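Local coordinates for protein member of s1p family of ribosomal proteins (PDB 5YH1) that binds manganese through the DHH-family, RecJ-like portion of a longer protein and probably acts as a nucleic-acid exonuclease, at residues P146-L151 and A175-Y180; K391-L396 and G414-F419. All coordinates share one frame; numbering follows the deposited sequence.

Interaction 1: residues P146-L151 and A175-Y180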
ATOM      1  N   PRO A 146      14.952 -15.242 -11.426  1.00 24.49           N
ATOM      2  CA  PRO A 146      15.354 -13.832 -11.270  1.00 24.71           C
ATOM      3  C   PRO A 146      15.612 -13.420  -9.823  1.00 24.83           C
ATOM      4  O   PRO A 146      16.582 -12.725  -9.546  1.00 24.27           O
ATOM      5  CB  PRO A 146      14.169 -13.071 -11.857  1.00 24.81           C
ATOM      6  CG  PRO A 146      13.621 -14.003 -12.898  1.00 24.42           C
ATOM      7  CD  PRO A 146      13.817 -15.392 -12.357  1.00 24.52           C
ATOM      8  N   ALA A 147      14.763 -13.870  -8.902  1.00 25.45           N
ATOM      9  CA  ALA A 147      14.972 -13.605  -7.478  1.00 25.14           C
ATOM     10  C   ALA A 147      16.259 -14.236  -6.977  1.00 24.68           C
ATOM     11  O   ALA A 147      16.994 -13.637  -6.186  1.00 25.17           O
ATOM     12  CB  ALA A 147      13.787 -14.118  -6.665  1.00 25.62           C
ATOM     13  N   TYR A 148      16.536 -15.452  -7.434  1.00 24.91           N
ATOM     14  CA  TYR A 148      17.716 -16.180  -6.977  1.00 24.89           C
ATOM     15  C   TYR A 148      19.009 -15.577  -7.542  1.00 24.94           C
ATOM     16  O   TYR A 148      20.020 -15.544  -6.855  1.00 23.93           O
ATOM     17  CB  TYR A 148      17.615 -17.674  -7.311  1.00 24.89           C
ATOM     18  CG  TYR A 148      16.417 -18.393  -6.704  1.00 24.88           C
ATOM     19  CD1 TYR A 148      15.879 -18.013  -5.475  1.00 24.95           C
ATOM     20  CD2 TYR A 148      15.837 -19.469  -7.360  1.00 24.87           C
ATOM     21  CE1 TYR A 148      14.800 -18.680  -4.932  1.00 25.43           C
ATOM     22  CE2 TYR A 148      14.752 -20.140  -6.825  1.00 25.29           C
ATOM     23  CZ  TYR A 148      14.240 -19.744  -5.612  1.00 25.15           C
ATOM     24  OH  TYR A 148      13.168 -20.418  -5.088  1.00 24.67           O
ATOM     25  N   LYS A 149      18.976 -15.087  -8.775  1.00 26.49           N
ATOM     26  CA  LYS A 149      20.136 -14.370  -9.327  1.00 27.25           C
ATOM     27  C   LYS A 149      20.513 -13.179  -8.452  1.00 27.22           C
ATOM     28  O   LYS A 149      21.690 -12.932  -8.215  1.00 26.80           O
ATOM     29  CB  LYS A 149      19.863 -13.905 -10.748  1.00 28.86           C
ATOM     30  CG  LYS A 149      19.884 -15.054 -11.734  1.00 30.55           C
ATOM     31  CD  LYS A 149      19.556 -14.583 -13.132  1.00 32.55           C
ATOM     32  CE  LYS A 149      19.799 -15.700 -14.124  1.00 35.34           C
ATOM     33  NZ  LYS A 149      19.705 -15.198 -15.519  1.00 38.27           N
ATOM     34  N   ARG A 150      19.508 -12.475  -7.933  1.00 26.25           N
ATOM     35  CA  ARG A 150      19.752 -11.351  -7.051  1.00 25.48           C
ATOM     36  C   ARG A 150      20.283 -11.787  -5.697  1.00 25.62           C
ATOM     37  O   ARG A 150      21.255 -11.202  -5.202  1.00 24.81           O
ATOM     38  CB  ARG A 150      18.496 -10.497  -6.913  1.00 26.47           C
ATOM     39  CG  ARG A 150      18.210  -9.707  -8.180  1.00 27.25           C
ATOM     40  CD  ARG A 150      16.770  -9.262  -8.219  1.00 28.16           C
ATOM     41  NE  ARG A 150      16.447  -8.465  -9.399  1.00 27.53           N
ATOM     42  CZ  ARG A 150      16.235  -8.957 -10.615  1.00 27.38           C
ATOM     43  NH1 ARG A 150      16.342 -10.265 -10.860  1.00 26.71           N
ATOM     44  NH2 ARG A 150      15.922  -8.124 -11.603  1.00 27.01           N
ATOM     45  N   LEU A 151      19.688 -12.823  -5.104  1.00 25.61           N
ATOM     46  CA  LEU A 151      20.204 -13.342  -3.829  1.00 25.77           C
ATOM     47  C   LEU A 151      21.648 -13.863  -3.940  1.00 27.39           C
ATOM     48  O   LEU A 151      22.444 -13.715  -3.007  1.00 27.50           O
ATOM     49  CB  LEU A 151      19.283 -14.430  -3.259  1.00 24.54           C
ATOM     50  CG  LEU A 151      17.929 -13.931  -2.748  1.00 23.79           C
ATOM     51  CD1 LEU A 151      16.997 -15.097  -2.473  1.00 23.62           C
ATOM     52  CD2 LEU A 151      18.086 -13.081  -1.499  1.00 24.26           C
ATOM     53  N   ALA A 175      16.446 -29.907 -12.488  1.00 40.29           N
ATOM     54  CA  ALA A 175      15.808 -28.868 -13.281  1.00 38.65           C
ATOM     55  C   ALA A 175      16.669 -27.620 -13.311  1.00 36.11           C
ATOM     56  O   ALA A 175      17.588 -27.468 -12.511  1.00 35.11           O
ATOM     57  CB  ALA A 175      14.440 -28.535 -12.713  1.00 39.78           C
ATOM     58  N   LYS A 176      16.334 -26.721 -14.226  1.00 35.23           N
ATOM     59  CA  LYS A 176      17.068 -25.474 -14.410  1.00 36.79           C
ATOM     60  C   LYS A 176      17.185 -24.672 -13.110  1.00 33.94           C
ATOM     61  O   LYS A 176      18.270 -24.204 -12.761  1.00 30.78           O
ATOM     62  CB  LYS A 176      16.396 -24.628 -15.489  1.00 40.95           C
ATOM     63  CG  LYS A 176      17.251 -23.472 -15.972  1.00 47.48           C
ATOM     64  CD  LYS A 176      16.536 -22.648 -17.032  1.00 53.06           C
ATOM     65  CE  LYS A 176      17.444 -21.543 -17.561  1.00 56.27           C
ATOM     66  NZ  LYS A 176      16.663 -20.461 -18.224  1.00 59.28           N
ATOM     67  N   VAL A 177      16.074 -24.551 -12.380  1.00 32.27           N
ATOM     68  CA  VAL A 177      16.052 -23.785 -11.132  1.00 30.75           C
ATOM     69  C   VAL A 177      17.034 -24.328 -10.096  1.00 30.64           C
ATOM     70  O   VAL A 177      17.514 -23.568  -9.255  1.00 27.87           O
ATOM     71  CB  VAL A 177      14.630 -23.733 -10.507  1.00 30.68           C
ATOM     72  CG1 VAL A 177      14.230 -25.094  -9.938  1.00 30.16           C
ATOM     73  CG2 VAL A 177      14.546 -22.660  -9.429  1.00 29.40           C
ATOM     74  N   ASP A 178      17.329 -25.631 -10.152  1.00 31.37           N
ATOM     75  CA  ASP A 178      18.191 -26.267  -9.139  1.00 32.41           C
ATOM     76  C   ASP A 178      19.620 -25.726  -9.123  1.00 33.09           C
ATOM     77  O   ASP A 178      20.293 -25.776  -8.088  1.00 31.28           O
ATOM     78  CB  ASP A 178      18.235 -27.790  -9.319  1.00 33.43           C
ATOM     79  CG  ASP A 178      16.910 -28.460  -8.992  1.00 33.98           C
ATOM     80  OD1 ASP A 178      16.277 -28.098  -7.985  1.00 35.78           O
ATOM     81  OD2 ASP A 178      16.496 -29.354  -9.748  1.00 35.42           O
ATOM     82  N   GLU A 179      20.080 -25.199 -10.254  1.00 34.70           N
ATOM     83  CA  GLU A 179      21.414 -24.580 -10.310  1.00 37.29           C
ATOM     84  C   GLU A 179      21.516 -23.298  -9.484  1.00 35.12           C
ATOM     85  O   GLU A 179      22.618 -22.866  -9.165  1.00 35.04           O
ATOM     86  CB  GLU A 179      21.809 -24.287 -11.754  1.00 40.09           C
ATOM     87  CG  GLU A 179      21.971 -25.540 -12.599  1.00 45.15           C
ATOM     88  CD  GLU A 179      22.129 -25.243 -14.084  1.00 50.36           C
ATOM     89  OE1 GLU A 179      21.409 -24.365 -14.618  1.00 54.41           O
ATOM     90  OE2 GLU A 179      22.971 -25.905 -14.722  1.00 53.39           O
ATOM     91  N   TYR A 180      20.381 -22.697  -9.126  1.00 32.14           N
ATOM     92  CA  TYR A 180      20.390 -21.436  -8.387  1.00 31.57           C
ATOM     93  C   TYR A 180      20.059 -21.585  -6.906  1.00 32.44           C
ATOM     94  O   TYR A 180      20.072 -20.596  -6.182  1.00 31.62           O
ATOM     95  CB  TYR A 180      19.424 -20.448  -9.031  1.00 31.83           C
ATOM     96  CG  TYR A 180      19.769 -20.143 -10.461  1.00 31.46           C
ATOM     97  CD1 TYR A 180      20.614 -19.086 -10.784  1.00 32.08           C
ATOM     98  CD2 TYR A 180      19.269 -20.925 -11.491  1.00 32.95           C
ATOM     99  CE1 TYR A 180      20.940 -18.808 -12.103  1.00 33.42           C
ATOM    100  CE2 TYR A 180      19.590 -20.660 -12.813  1.00 34.30           C
ATOM    101  CZ  TYR A 180      20.422 -19.598 -13.109  1.00 34.12           C
ATOM    102  OH  TYR A 180      20.724 -19.339 -14.417  1.00 37.32           O
TER
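Tyr148 and Tyr180 meet in an apolar contact between helix 145-152 and the loop, with a short 3-10 turn, that leads into strand 183-185. The closest approach of the two tyrosines is between their methylenes, Tyr148 CB and Tyr180 CB, 3.7 Å apart, and their rings then part. The Tyr148 ring receives Val177 at its edge, near the ring plane: Val177 CG2 lies 3.6 Å from Tyr148 CE2. That methyl stands anti to the valine nitrogen, because CG1 takes the position between N and the carbonyl carbon (chi1 71°). At the end of the ring, the Tyr148 hydroxyl donates to the carbonyl oxygen of Gly139, while Ile158 and Val160 of strand 158-161 also touch this side chain. The Tyr180 ring turns the other way, along Lys149. The lysine chain, extended beyond CG, passes the ring obliquely, with Lys149 CG 3.9 Å from Tyr180 CE1 and Lys149 CE 3.8 Å from Tyr180 OH. Its ammonium ends 6.7 Å from another, Lys149 NZ to Lys176 NZ, a like-charge pair not in contact. An alanine in place of Tyr180 would keep a CB carbon, as a methyl, near Tyr148, but would probably leave the aliphatic part of Lys149, and Ile145, without the ring they pack on. On the far side of the helix, Arg150 forms salt bridges with Glu263 and Glu299 of the second subunit, and its NH1 also bonds to Pro146 O in the same helix. Helix 145-152 joins the parallel neighbours 132-136 and 158-161, and the turn belongs to the connection from 158-161 to 183-185: successive crossovers pack together beside the five-stranded parallel sheet of an alpha/beta DHH domain.

Interaction 2: residues K391-L396 and G414-F419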
ATOM      1  N   LYS A 391      -0.288 -26.502 -23.016  1.00 35.92           N
ATOM      2  CA  LYS A 391      -0.259 -26.712 -24.468  1.00 38.39           C
ATOM      3  C   LYS A 391      -1.184 -25.743 -25.184  1.00 35.78           C
ATOM      4  O   LYS A 391      -0.841 -25.227 -26.240  1.00 34.00           O
ATOM      5  CB  LYS A 391      -0.662 -28.144 -24.840  1.00 42.39           C
ATOM      6  CG  LYS A 391       0.391 -29.176 -24.498  1.00 48.52           C
ATOM      7  CD  LYS A 391      -0.087 -30.595 -24.777  1.00 53.36           C
ATOM      8  CE  LYS A 391       0.911 -31.616 -24.238  1.00 57.70           C
ATOM      9  NZ  LYS A 391       0.341 -32.991 -24.153  1.00 60.75           N
ATOM     10  N   ILE A 392      -2.370 -25.518 -24.619  1.00 33.71           N
ATOM     11  CA  ILE A 392      -3.337 -24.620 -25.246  1.00 32.71           C
ATOM     12  C   ILE A 392      -2.809 -23.188 -25.252  1.00 31.00           C
ATOM     13  O   ILE A 392      -2.960 -22.489 -26.243  1.00 28.78           O
ATOM     14  CB  ILE A 392      -4.736 -24.730 -24.599  1.00 32.76           C
ATOM     15  CG1 ILE A 392      -5.367 -26.065 -25.022  1.00 33.53           C
ATOM     16  CG2 ILE A 392      -5.633 -23.570 -25.024  1.00 32.32           C
ATOM     17  CD1 ILE A 392      -6.613 -26.442 -24.268  1.00 34.47           C
ATOM     18  N   VAL A 393      -2.163 -22.779 -24.165  1.00 31.88           N
ATOM     19  CA  VAL A 393      -1.586 -21.435 -24.064  1.00 33.43           C
ATOM     20  C   VAL A 393      -0.488 -21.221 -25.106  1.00 35.02           C
ATOM     21  O   VAL A 393      -0.452 -20.172 -25.753  1.00 35.54           O
ATOM     22  CB  VAL A 393      -1.041 -21.152 -22.648  1.00 33.62           C
ATOM     23  CG1 VAL A 393      -0.185 -19.890 -22.625  1.00 34.75           C
ATOM     24  CG2 VAL A 393      -2.188 -21.031 -21.660  1.00 33.58           C
ATOM     25  N   LYS A 394       0.399 -22.206 -25.265  1.00 35.35           N
ATOM     26  CA  LYS A 394       1.427 -22.154 -26.308  1.00 35.76           C
ATOM     27  C   LYS A 394       0.777 -22.030 -27.687  1.00 36.08           C
ATOM     28  O   LYS A 394       1.198 -21.206 -28.507  1.00 35.36           O
ATOM     29  CB  LYS A 394       2.334 -23.391 -26.261  1.00 37.58           C
ATOM     30  CG  LYS A 394       3.193 -23.486 -25.010  1.00 38.60           C
ATOM     31  N   ILE A 395      -0.257 -22.830 -27.942  1.00 34.34           N
ATOM     32  CA  ILE A 395      -0.982 -22.730 -29.210  1.00 35.27           C
ATOM     33  C   ILE A 395      -1.535 -21.306 -29.406  1.00 35.66           C
ATOM     34  O   ILE A 395      -1.381 -20.721 -30.477  1.00 34.90           O
ATOM     35  CB  ILE A 395      -2.114 -23.781 -29.321  1.00 35.52           C
ATOM     36  CG1 ILE A 395      -1.521 -25.186 -29.518  1.00 37.40           C
ATOM     37  CG2 ILE A 395      -3.051 -23.465 -30.479  1.00 35.66           C
ATOM     38  CD1 ILE A 395      -2.531 -26.311 -29.365  1.00 37.47           C
ATOM     39  N   LEU A 396      -2.168 -20.747 -28.376  1.00 35.19           N
ATOM     40  CA  LEU A 396      -2.783 -19.424 -28.507  1.00 35.33           C
ATOM     41  C   LEU A 396      -1.730 -18.343 -28.803  1.00 33.74           C
ATOM     42  O   LEU A 396      -1.948 -17.494 -29.657  1.00 31.36           O
ATOM     43  CB  LEU A 396      -3.609 -19.067 -27.261  1.00 35.16           C
ATOM     44  CG  LEU A 396      -4.863 -19.926 -27.002  1.00 35.22           C
ATOM     45  CD1 LEU A 396      -5.530 -19.529 -25.692  1.00 35.25           C
ATOM     46  CD2 LEU A 396      -5.871 -19.841 -28.136  1.00 35.54           C
ATOM     47  N   GLY A 414      -5.297 -23.063 -13.812  1.00 41.66           N
ATOM     48  CA  GLY A 414      -4.369 -21.965 -13.951  1.00 39.79           C
ATOM     49  C   GLY A 414      -5.053 -20.740 -14.505  1.00 38.20           C
ATOM     50  O   GLY A 414      -6.271 -20.586 -14.392  1.00 35.12           O
ATOM     51  N   SER A 415      -4.266 -19.860 -15.100  1.00 38.07           N
ATOM     52  CA  SER A 415      -4.790 -18.603 -15.601  1.00 40.65           C
ATOM     53  C   SER A 415      -3.988 -18.093 -16.786  1.00 40.26           C
ATOM     54  O   SER A 415      -2.808 -18.399 -16.932  1.00 42.14           O
ATOM     55  CB  SER A 415      -4.831 -17.563 -14.486  1.00 41.47           C
ATOM     56  OG  SER A 415      -3.568 -17.435 -13.878  1.00 44.28           O
ATOM     57  N   ILE A 416      -4.677 -17.359 -17.651  1.00 39.03           N
ATOM     58  CA  ILE A 416      -4.112 -16.768 -18.851  1.00 37.98           C
ATOM     59  C   ILE A 416      -4.138 -15.256 -18.660  1.00 36.14           C
ATOM     60  O   ILE A 416      -5.035 -14.721 -17.994  1.00 33.86           O
ATOM     61  CB  ILE A 416      -4.949 -17.118 -20.095  1.00 40.38           C
ATOM     62  CG1 ILE A 416      -5.184 -18.631 -20.187  1.00 45.22           C
ATOM     63  CG2 ILE A 416      -4.244 -16.665 -21.360  1.00 42.26           C
ATOM     64  CD1 ILE A 416      -6.132 -19.042 -21.302  1.00 46.18           C
ATOM     65  N   LYS A 417      -3.145 -14.574 -19.219  1.00 33.64           N
ATOM     66  CA  LYS A 417      -3.172 -13.119 -19.356  1.00 32.26           C
ATOM     67  C   LYS A 417      -3.072 -12.814 -20.840  1.00 30.67           C
ATOM     68  O   LYS A 417      -2.574 -13.629 -21.620  1.00 31.09           O
ATOM     69  CB  LYS A 417      -2.017 -12.459 -18.600  1.00 34.29           C
ATOM     70  CG  LYS A 417      -2.034 -12.673 -17.093  1.00 35.05           C
ATOM     71  N   PHE A 418      -3.580 -11.651 -21.227  1.00 28.76           N
ATOM     72  CA  PHE A 418      -3.564 -11.206 -22.615  1.00 27.73           C
ATOM     73  C   PHE A 418      -3.859  -9.702 -22.655  1.00 27.52           C
ATOM     74  O   PHE A 418      -4.221  -9.113 -21.627  1.00 27.93           O
ATOM     75  CB  PHE A 418      -4.608 -11.974 -23.424  1.00 27.58           C
ATOM     76  CG  PHE A 418      -5.928 -12.123 -22.712  1.00 27.23           C
ATOM     77  CD1 PHE A 418      -6.880 -11.117 -22.762  1.00 26.29           C
ATOM     78  CD2 PHE A 418      -6.215 -13.276 -21.990  1.00 27.49           C
ATOM     79  CE1 PHE A 418      -8.086 -11.253 -22.097  1.00 27.02           C
ATOM     80  CE2 PHE A 418      -7.426 -13.415 -21.331  1.00 26.64           C
ATOM     81  CZ  PHE A 418      -8.360 -12.407 -21.386  1.00 26.25           C
ATOM     82  N   PHE A 419      -3.701  -9.098 -23.831  1.00 26.55           N
ATOM     83  CA  PHE A 419      -4.034  -7.686 -24.038  1.00 26.72           C
ATOM     84  C   PHE A 419      -5.548  -7.504 -24.069  1.00 26.37           C
ATOM     85  O   PHE A 419      -6.253  -8.252 -24.757  1.00 26.92           O
ATOM     86  CB  PHE A 419      -3.445  -7.169 -25.360  1.00 26.45           C
ATOM     87  CG  PHE A 419      -1.943  -7.035 -25.374  1.00 26.93           C
ATOM     88  CD1 PHE A 419      -1.193  -6.973 -24.205  1.00 27.27           C
ATOM     89  CD2 PHE A 419      -1.275  -6.943 -26.586  1.00 27.24           C
ATOM     90  CE1 PHE A 419       0.189  -6.848 -24.254  1.00 28.15           C
ATOM     91  CE2 PHE A 419       0.101  -6.813 -26.639  1.00 27.51           C
ATOM     92  CZ  PHE A 419       0.836  -6.760 -25.475  1.00 27.80           C
TER
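Val393 and Leu396, one turn apart on helix 389-399, lie against Ile416 of strand 413-417, a helix-on-sheet contact in the C-terminal alpha/beta domain. This part of the chain is consistent with the DHHA1 domain of RecJ-like proteins: a Gly-Gly-Gly-His sequence, the signature of that domain, falls between the two segments. The contact between the segments is wholly apolar and modest in area, 106 Å², with the CA atoms of Val393 and Ile416 7.4 Å apart. Ile416 carries the strand side. From its CB, which points toward the helix, the side chain divides. CG1 stands anti to the carbonyl carbon (chi1 -52°) and goes to the helix, meeting Val393 CG2 at 4.1 Å. The extended chain then carries CD1 on to the next helical turn, where Leu396 CD1 lies 4.5 Å from Ile416 CD1, a looser touch. On the helix, Val393 offers the methyl that stands anti to its carbonyl carbon, and the Val393 and Ile416 side chains run antiparallel, side by side. All three aliphatic residues are buried, and all three also touch Val405, which lies in the chain connecting helix to strand and fills in beside them. Leu396 also rests on Ala429 and Ile392 on Phe430, both of helix 423-435, which packs against helix 389-399. The strand itself is held by backbone bonds on two flanks, Ile416 with Ala374 of strand 373-378 and Ser415 with Gly408 of strand 406-409. The other branch of Ile416, CG2, turns along its own strand instead, to the edge of the Phe418 ring and in its plane, with Ile416 CG2 4.0 Å from Phe418 CD2.

How the interactions relate
The two contacts lie one after the other along the chain, in its two alpha/beta parts: interaction 1 in the parallel-sheet DHH domain, interaction 2 in the mixed-sheet domain that follows. Their centres are 25 Å apart and their nearest atoms about 15 Å, so they do not touch. Interaction 1 is nearer the manganese site, formed by Asp67, Asp137, His163 and Asp229; the side chain of Tyr148 lies about 11 Å from that of Asp137, whereas interaction 2 is away from the site. In RecJ-like proteins the substrate cleft runs between two such domains. Both also adjoin the second subunit: Lys149 of interaction 1 packs on Gly295 there, and Phe419, in the 414-419 segment, on Leu333.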